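Local coordinates for ferrichrome ABC transporter substrate-binding protein (Staphylococcus pseudintermedius, PDB 5FLY) that probably captures ferrichrome-type iron siderophores outside the cell membrane and hands them to an ABC transporter for uptake, at residues 25-31 with 80-86; 147-152 with 273-279. One frame throughout, in Å; residues are numbered along the deposited sequence.

Contact 1 (25-31 with 80-86); sequences PKRIVVM and LKPDLII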
loop_
_atom_site.group_PDB
_atom_site.type_symbol
_atom_site.label_atom_id
_atom_site.label_comp_id
_atom_site.label_asym_id
_atom_site.label_seq_id
_atom_site.Cartn_x
_atom_site.Cartn_y
_atom_site.Cartn_z
ATOM N N PRO A 25 -23.819 0.224 4.243
ATOM C CA PRO A 25 -23.657 -0.692 3.116
ATOM C C PRO A 25 -23.712 -2.159 3.558
ATOM O O PRO A 25 -23.012 -2.556 4.482
ATOM C CB PRO A 25 -22.274 -0.324 2.555
ATOM C CG PRO A 25 -22.016 1.062 3.040
ATOM C CD PRO A 25 -22.678 1.138 4.382
ATOM N N LYS A 26 -24.561 -2.928 2.889
ATOM C CA LYS A 26 -24.835 -4.316 3.242
ATOM C C LYS A 26 -24.159 -5.316 2.305
ATOM O O LYS A 26 -24.009 -6.477 2.663
ATOM C CB LYS A 26 -26.350 -4.580 3.226
ATOM C CG LYS A 26 -27.145 -3.744 4.224
ATOM C CD LYS A 26 -26.714 -3.999 5.652
ATOM C CE LYS A 26 -27.749 -3.451 6.631
ATOM N NZ LYS A 26 -27.341 -3.668 8.060
ATOM N N ARG A 27 -23.768 -4.874 1.110
ATOM C CA ARG A 27 -23.241 -5.780 0.094
ATOM C C ARG A 27 -22.214 -5.034 -0.747
ATOM O O ARG A 27 -22.513 -4.568 -1.833
ATOM C CB ARG A 27 -24.360 -6.342 -0.795
ATOM C CG ARG A 27 -25.391 -7.176 -0.048
ATOM C CD ARG A 27 -26.364 -7.858 -1.004
ATOM N NE ARG A 27 -25.698 -8.849 -1.839
ATOM C CZ ARG A 27 -25.345 -10.063 -1.431
ATOM N NH1 ARG A 27 -25.590 -10.434 -0.188
ATOM N NH2 ARG A 27 -24.723 -10.893 -2.258
ATOM N N ILE A 28 -20.998 -4.950 -0.222
ATOM C CA ILE A 28 -19.911 -4.226 -0.869
ATOM C C ILE A 28 -19.096 -5.175 -1.721
ATOM O O ILE A 28 -18.739 -6.261 -1.275
ATOM C CB ILE A 28 -18.964 -3.564 0.151
ATOM C CG1 ILE A 28 -19.747 -2.709 1.139
ATOM C CG2 ILE A 28 -17.902 -2.714 -0.565
ATOM C CD1 ILE A 28 -18.870 -2.017 2.179
ATOM N N VAL A 29 -18.810 -4.775 -2.953
ATOM C CA VAL A 29 -17.841 -5.478 -3.778
ATOM C C VAL A 29 -16.635 -4.579 -3.907
ATOM O O VAL A 29 -16.757 -3.452 -4.370
ATOM C CB VAL A 29 -18.417 -5.837 -5.157
ATOM C CG1 VAL A 29 -17.309 -6.328 -6.112
ATOM C CG2 VAL A 29 -19.532 -6.869 -4.985
ATOM N N VAL A 30 -15.487 -5.062 -3.442
ATOM C CA VAL A 30 -14.259 -4.276 -3.487
ATOM C C VAL A 30 -13.367 -4.771 -4.630
ATOM O O VAL A 30 -12.688 -5.793 -4.501
ATOM C CB VAL A 30 -13.506 -4.349 -2.137
ATOM C CG1 VAL A 30 -12.285 -3.444 -2.148
ATOM C CG2 VAL A 30 -14.435 -3.996 -0.978
ATOM N N MET A 31 -13.399 -4.055 -5.752
ATOM C CA MET A 31 -12.597 -4.421 -6.923
ATOM C C MET A 31 -11.169 -3.878 -6.855
ATOM O O MET A 31 -10.283 -4.374 -7.552
ATOM C CB MET A 31 -13.259 -3.924 -8.203
ATOM C CG MET A 31 -14.540 -4.645 -8.554
ATOM S SD MET A 31 -14.377 -6.458 -8.541
ATOM C CE MET A 31 -13.033 -6.706 -9.687
ATOM N N LEU A 80 -23.530 -10.479 -7.851
ATOM C CA LEU A 80 -23.437 -10.409 -6.394
ATOM C C LEU A 80 -24.426 -9.392 -5.807
ATOM O O LEU A 80 -24.506 -9.225 -4.594
ATOM C CB LEU A 80 -22.005 -10.072 -5.969
ATOM C CG LEU A 80 -20.981 -11.200 -6.139
ATOM C CD1 LEU A 80 -19.540 -10.709 -5.939
ATOM C CD2 LEU A 80 -21.295 -12.388 -5.204
ATOM N N LYS A 81 -25.181 -8.719 -6.675
ATOM C CA LYS A 81 -26.179 -7.744 -6.242
ATOM C C LYS A 81 -25.656 -6.780 -5.177
ATOM O O LYS A 81 -26.241 -6.654 -4.096
ATOM C CB LYS A 81 -27.415 -8.471 -5.713
ATOM C CG LYS A 81 -27.984 -9.494 -6.682
ATOM C CD LYS A 81 -28.408 -8.860 -8.004
ATOM C CE LYS A 81 -29.030 -9.893 -8.938
ATOM N NZ LYS A 81 -30.201 -10.560 -8.310
ATOM N N PRO A 82 -24.560 -6.082 -5.483
ATOM C CA PRO A 82 -23.965 -5.130 -4.545
ATOM C C PRO A 82 -24.854 -3.915 -4.275
ATOM O O PRO A 82 -25.661 -3.560 -5.141
ATOM C CB PRO A 82 -22.676 -4.693 -5.259
ATOM C CG PRO A 82 -22.956 -4.907 -6.710
ATOM C CD PRO A 82 -23.873 -6.075 -6.791
ATOM N N ASP A 83 -24.719 -3.295 -3.109
ATOM C CA ASP A 83 -25.302 -1.967 -2.914
ATOM C C ASP A 83 -24.214 -0.889 -2.937
ATOM O O ASP A 83 -24.518 0.301 -2.871
ATOM C CB ASP A 83 -26.148 -1.900 -1.627
ATOM C CG ASP A 83 -25.363 -2.140 -0.343
ATOM O OD1 ASP A 83 -24.156 -2.446 -0.362
ATOM O OD2 ASP A 83 -26.016 -2.022 0.728
ATOM N N LEU A 84 -22.961 -1.309 -3.101
ATOM C CA LEU A 84 -21.831 -0.395 -3.180
ATOM C C LEU A 84 -20.672 -1.120 -3.839
ATOM O O LEU A 84 -20.370 -2.260 -3.471
ATOM C CB LEU A 84 -21.428 0.111 -1.779
ATOM C CG LEU A 84 -20.200 1.023 -1.712
ATOM C CD1 LEU A 84 -20.441 2.331 -2.436
ATOM C CD2 LEU A 84 -19.805 1.300 -0.255
ATOM N N ILE A 85 -20.016 -0.446 -4.791
ATOM C CA ILE A 85 -18.841 -0.972 -5.478
ATOM C C ILE A 85 -17.667 -0.028 -5.261
ATOM O O ILE A 85 -17.842 1.174 -5.360
ATOM C CB ILE A 85 -19.101 -1.127 -6.987
ATOM C CG1 ILE A 85 -20.264 -2.101 -7.229
ATOM C CG2 ILE A 85 -17.840 -1.576 -7.709
ATOM C CD1 ILE A 85 -20.844 -2.023 -8.627
ATOM N N ILE A 86 -16.501 -0.583 -4.914
ATOM C CA ILE A 86 -15.276 0.177 -4.698
ATOM C C ILE A 86 -14.259 -0.229 -5.745
ATOM O O ILE A 86 -13.977 -1.403 -5.906
ATOM C CB ILE A 86 -14.649 -0.077 -3.293
ATOM C CG1 ILE A 86 -15.687 0.065 -2.182
ATOM C CG2 ILE A 86 -13.430 0.842 -3.062
ATOM C CD1 ILE A 86 -16.293 1.423 -2.071
#

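Contact 2 (147-152 with 273-279); sequences DIKAHL and KKQLLAL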
loop_
_atom_site.group_PDB
_atom_site.type_symbol
_atom_site.label_atom_id
_atom_site.label_comp_id
_atom_site.label_asym_id
_atom_site.label_seq_id
_atom_site.Cartn_x
_atom_site.Cartn_y
_atom_site.Cartn_z
ATOM N N ASP A 147 13.600 3.800 18.430
ATOM C CA ASP A 147 14.435 2.604 18.573
ATOM C C ASP A 147 15.338 2.428 17.354
ATOM O O ASP A 147 16.525 2.119 17.482
ATOM C CB ASP A 147 13.601 1.336 18.748
ATOM C CG ASP A 147 12.733 1.350 19.998
ATOM O OD1 ASP A 147 13.021 2.127 20.929
ATOM O OD2 ASP A 147 11.755 0.572 20.047
ATOM N N ILE A 148 14.758 2.587 16.167
ATOM C CA ILE A 148 15.508 2.434 14.920
ATOM C C ILE A 148 16.539 3.546 14.715
ATOM O O ILE A 148 17.672 3.286 14.324
ATOM C CB ILE A 148 14.547 2.395 13.704
ATOM C CG1 ILE A 148 13.682 1.131 13.764
ATOM C CG2 ILE A 148 15.320 2.428 12.387
ATOM C CD1 ILE A 148 12.414 1.217 12.911
ATOM N N LYS A 149 16.174 4.786 14.995
ATOM C CA LYS A 149 17.100 5.890 14.773
ATOM C C LYS A 149 18.244 5.875 15.798
ATOM O O LYS A 149 19.363 6.297 15.501
ATOM C CB LYS A 149 16.349 7.227 14.806
ATOM C CG LYS A 149 15.530 7.463 13.537
ATOM C CD LYS A 149 14.799 8.794 13.516
ATOM C CE LYS A 149 14.050 8.969 12.211
ATOM N NZ LYS A 149 13.357 10.278 12.132
ATOM N N ALA A 150 17.972 5.359 16.986
ATOM C CA ALA A 150 19.020 5.210 17.994
ATOM C C ALA A 150 20.051 4.178 17.534
ATOM O O ALA A 150 21.242 4.295 17.833
ATOM C CB ALA A 150 18.417 4.796 19.327
ATOM N N HIS A 151 19.581 3.168 16.803
ATOM C CA HIS A 151 20.448 2.088 16.349
ATOM C C HIS A 151 21.242 2.479 15.107
ATOM O O HIS A 151 22.451 2.227 15.018
ATOM C CB HIS A 151 19.622 0.832 16.060
ATOM C CG HIS A 151 20.442 -0.316 15.568
ATOM N ND1 HIS A 151 21.463 -0.871 16.312
ATOM C CD2 HIS A 151 20.408 -1.002 14.401
ATOM C CE1 HIS A 151 22.020 -1.851 15.621
ATOM N NE2 HIS A 151 21.397 -1.952 14.461
ATOM N N LEU A 152 20.571 3.113 14.152
ATOM C CA LEU A 152 21.181 3.382 12.850
ATOM C C LEU A 152 21.669 4.823 12.650
ATOM O O LEU A 152 22.560 5.071 11.818
ATOM C CB LEU A 152 20.180 3.028 11.742
ATOM C CG LEU A 152 19.769 1.558 11.622
ATOM C CD1 LEU A 152 18.701 1.404 10.536
ATOM C CD2 LEU A 152 20.972 0.649 11.322
ATOM N N LYS A 273 10.989 -3.375 11.323
ATOM C CA LYS A 273 11.669 -3.037 12.561
ATOM C C LYS A 273 12.704 -4.100 12.903
ATOM O O LYS A 273 13.842 -3.774 13.254
ATOM C CB LYS A 273 10.691 -2.883 13.723
ATOM C CG LYS A 273 11.370 -2.426 15.014
ATOM C CD LYS A 273 10.351 -2.172 16.099
ATOM C CE LYS A 273 10.979 -1.550 17.336
ATOM N NZ LYS A 273 9.962 -1.337 18.395
ATOM N N LYS A 274 12.313 -5.365 12.785
ATOM C CA LYS A 274 13.206 -6.482 13.093
ATOM C C LYS A 274 14.457 -6.434 12.222
ATOM O O LYS A 274 15.583 -6.557 12.719
ATOM C CB LYS A 274 12.493 -7.825 12.907
ATOM C CG LYS A 274 13.420 -9.038 13.052
ATOM C CD LYS A 274 12.641 -10.338 13.234
ATOM C CE LYS A 274 11.875 -10.726 11.989
ATOM N NZ LYS A 274 12.782 -11.046 10.856
ATOM N N GLN A 275 14.265 -6.259 10.924
ATOM C CA GLN A 275 15.391 -6.320 10.012
ATOM C C GLN A 275 16.278 -5.072 10.155
ATOM O O GLN A 275 17.494 -5.172 10.061
ATOM C CB GLN A 275 14.911 -6.504 8.564
ATOM C CG GLN A 275 14.257 -7.863 8.323
ATOM C CD GLN A 275 14.343 -8.332 6.879
ATOM O OE1 GLN A 275 15.430 -8.496 6.333
ATOM N NE2 GLN A 275 13.188 -8.562 6.256
ATOM N N LEU A 276 15.678 -3.916 10.434
ATOM C CA LEU A 276 16.462 -2.699 10.615
ATOM C C LEU A 276 17.310 -2.773 11.887
ATOM O O LEU A 276 18.469 -2.360 11.886
ATOM C CB LEU A 276 15.551 -1.461 10.641
ATOM C CG LEU A 276 14.955 -1.085 9.286
ATOM C CD1 LEU A 276 13.804 -0.112 9.425
ATOM C CD2 LEU A 276 16.027 -0.484 8.393
ATOM N N LEU A 277 16.730 -3.298 12.964
ATOM C CA LEU A 277 17.456 -3.374 14.230
ATOM C C LEU A 277 18.525 -4.473 14.200
ATOM O O LEU A 277 19.461 -4.445 15.005
ATOM C CB LEU A 277 16.489 -3.603 15.386
ATOM C CG LEU A 277 15.588 -2.438 15.789
ATOM C CD1 LEU A 277 14.722 -2.838 16.951
ATOM C CD2 LEU A 277 16.386 -1.180 16.118
ATOM N N ALA A 278 18.394 -5.416 13.268
ATOM C CA ALA A 278 19.352 -6.525 13.127
ATOM C C ALA A 278 20.584 -6.125 12.318
ATOM O O ALA A 278 21.601 -6.839 12.311
ATOM C CB ALA A 278 18.672 -7.715 12.485
ATOM N N LEU A 279 20.490 -4.992 11.634
ATOM C CA LEU A 279 21.604 -4.480 10.844
ATOM C C LEU A 279 22.817 -4.203 11.734
ATOM O O LEU A 279 22.663 -3.813 12.894
ATOM C CB LEU A 279 21.206 -3.201 10.087
ATOM C CG LEU A 279 20.156 -3.336 8.976
ATOM C CD1 LEU A 279 19.896 -1.977 8.350
ATOM C CD2 LEU A 279 20.606 -4.326 7.929
#

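Contact 1 (25-31 with 80-86)
D83 folds its carboxylate back over the residues that lead into strand 28-30 and accepts two successive amide hydrogens there. K26 N meets OD2 at 2.8 Å in an almost straight bond (173°), on the syn lone pair of that oxygen, whereas R27 N reaches OD1 from well above the carboxylate plane. With chi1 at 63°, CG sits between the backbone N and the carbonyl carbon, which keeps the short side chain folded close to its own backbone. Aspartate suits the place because its short carboxylate offers two oxygens to two neighbouring amides; the backbone N-H of D83 returns a bond to R27 O at 2.8 Å. The side chain of R27 runs toward the end of helix 74-79. Its chain bends at chi3 (66°) and brings the guanidinium edge to L80 O, which NE (3.0 Å) and NH2 (2.9 Å) both hold, the oxygen lying in the guanidinium plane; a weak bond runs from NE to K81 O. Arginine thus gathers the carbonyls left where that helix ends, K81 having positive phi. Beyond it the two strands run parallel as neighbours in the five-stranded sheet of one lobe of this class III solute-binding protein, bonded from V29 N to L84 O, I86 N to V29 O and M31 N to I86 O. The beta-branched I28, V29 and I86 suit these extended strands. On one face I28 CG2 slants across I86 CG1 at 3.9 Å, while P25 lies alongside L84, pointing the same way. On the other face V29 CG2 packs on P82 CB at 3.8 Å, and its side chain crosses that of L80 at about a right angle.

Contact 2 (147-152 with 273-279)
I148 and L152, one helical turn apart, put their methyl ends against L276 and make the tight side of this helix pair. I148 CD1 meets L276 CD1 at 4.0 Å, and L152 CD1 comes to L276 CD2 at 3.9 Å, those two side chains crossing at about a right angle. The forked leucine therefore gives one methyl to each partner. L279, just past the end of helix 262-278, extends the apolar patch by setting CB 4.0 Å from L152 CD2, and F250 of strand 249-253 touches both L276 and L279. The short axes run nearly parallel, 22° apart, with 9.5 Å at closest approach, joining the end of the long helix 127-152 to the C-terminal helix of the chain.

The side nearer solvent is polar. L277 separates the tight row from it, laying CD2 3.6 Å from D147 O and 3.8 Å from H151 CB. H151 swings its CG anti to the backbone N (chi1 179°), and the ring reaches across to the residue just past helix 262-278: NE2 donates to L279 O at 2.7 Å, with the oxygen close to the ring plane. L277 O lies over one ring face instead. At the other end, the extended chain of K273 carries NZ to D147 OD2 at 3.1 Å, on the anti lone pair of that oxygen. D144 also pairs with this lysine, and Q143 binds D147 OD1. Since H151 spends an N-H on a carbonyl that has left the helical bonding pattern, and K273 probably divides its charge between two aspartates, polar bonds tie down both ends of an apolar seam.

How the contacts relate
Contacts 1 and 2 lie on opposite sides of the chain's centre, with their own centres 42 Å apart and nearest atoms about 27 Å apart. Contact 1 pairs adjacent strands inside the parallel sheet of one lobe; contact 2 packs two helices, the second against the mixed sheet of the other lobe. The polyether found in this crystal lies in the pocket between the two lobes and is touched by residues such as T34, W175 and Y259. Strand 28-30 leads toward that pocket, V30's side chain being about 12 Å from the polyether. Helix 127-152, which supplies half of contact 2, probably spans the two lobes, as in other class III binding proteins.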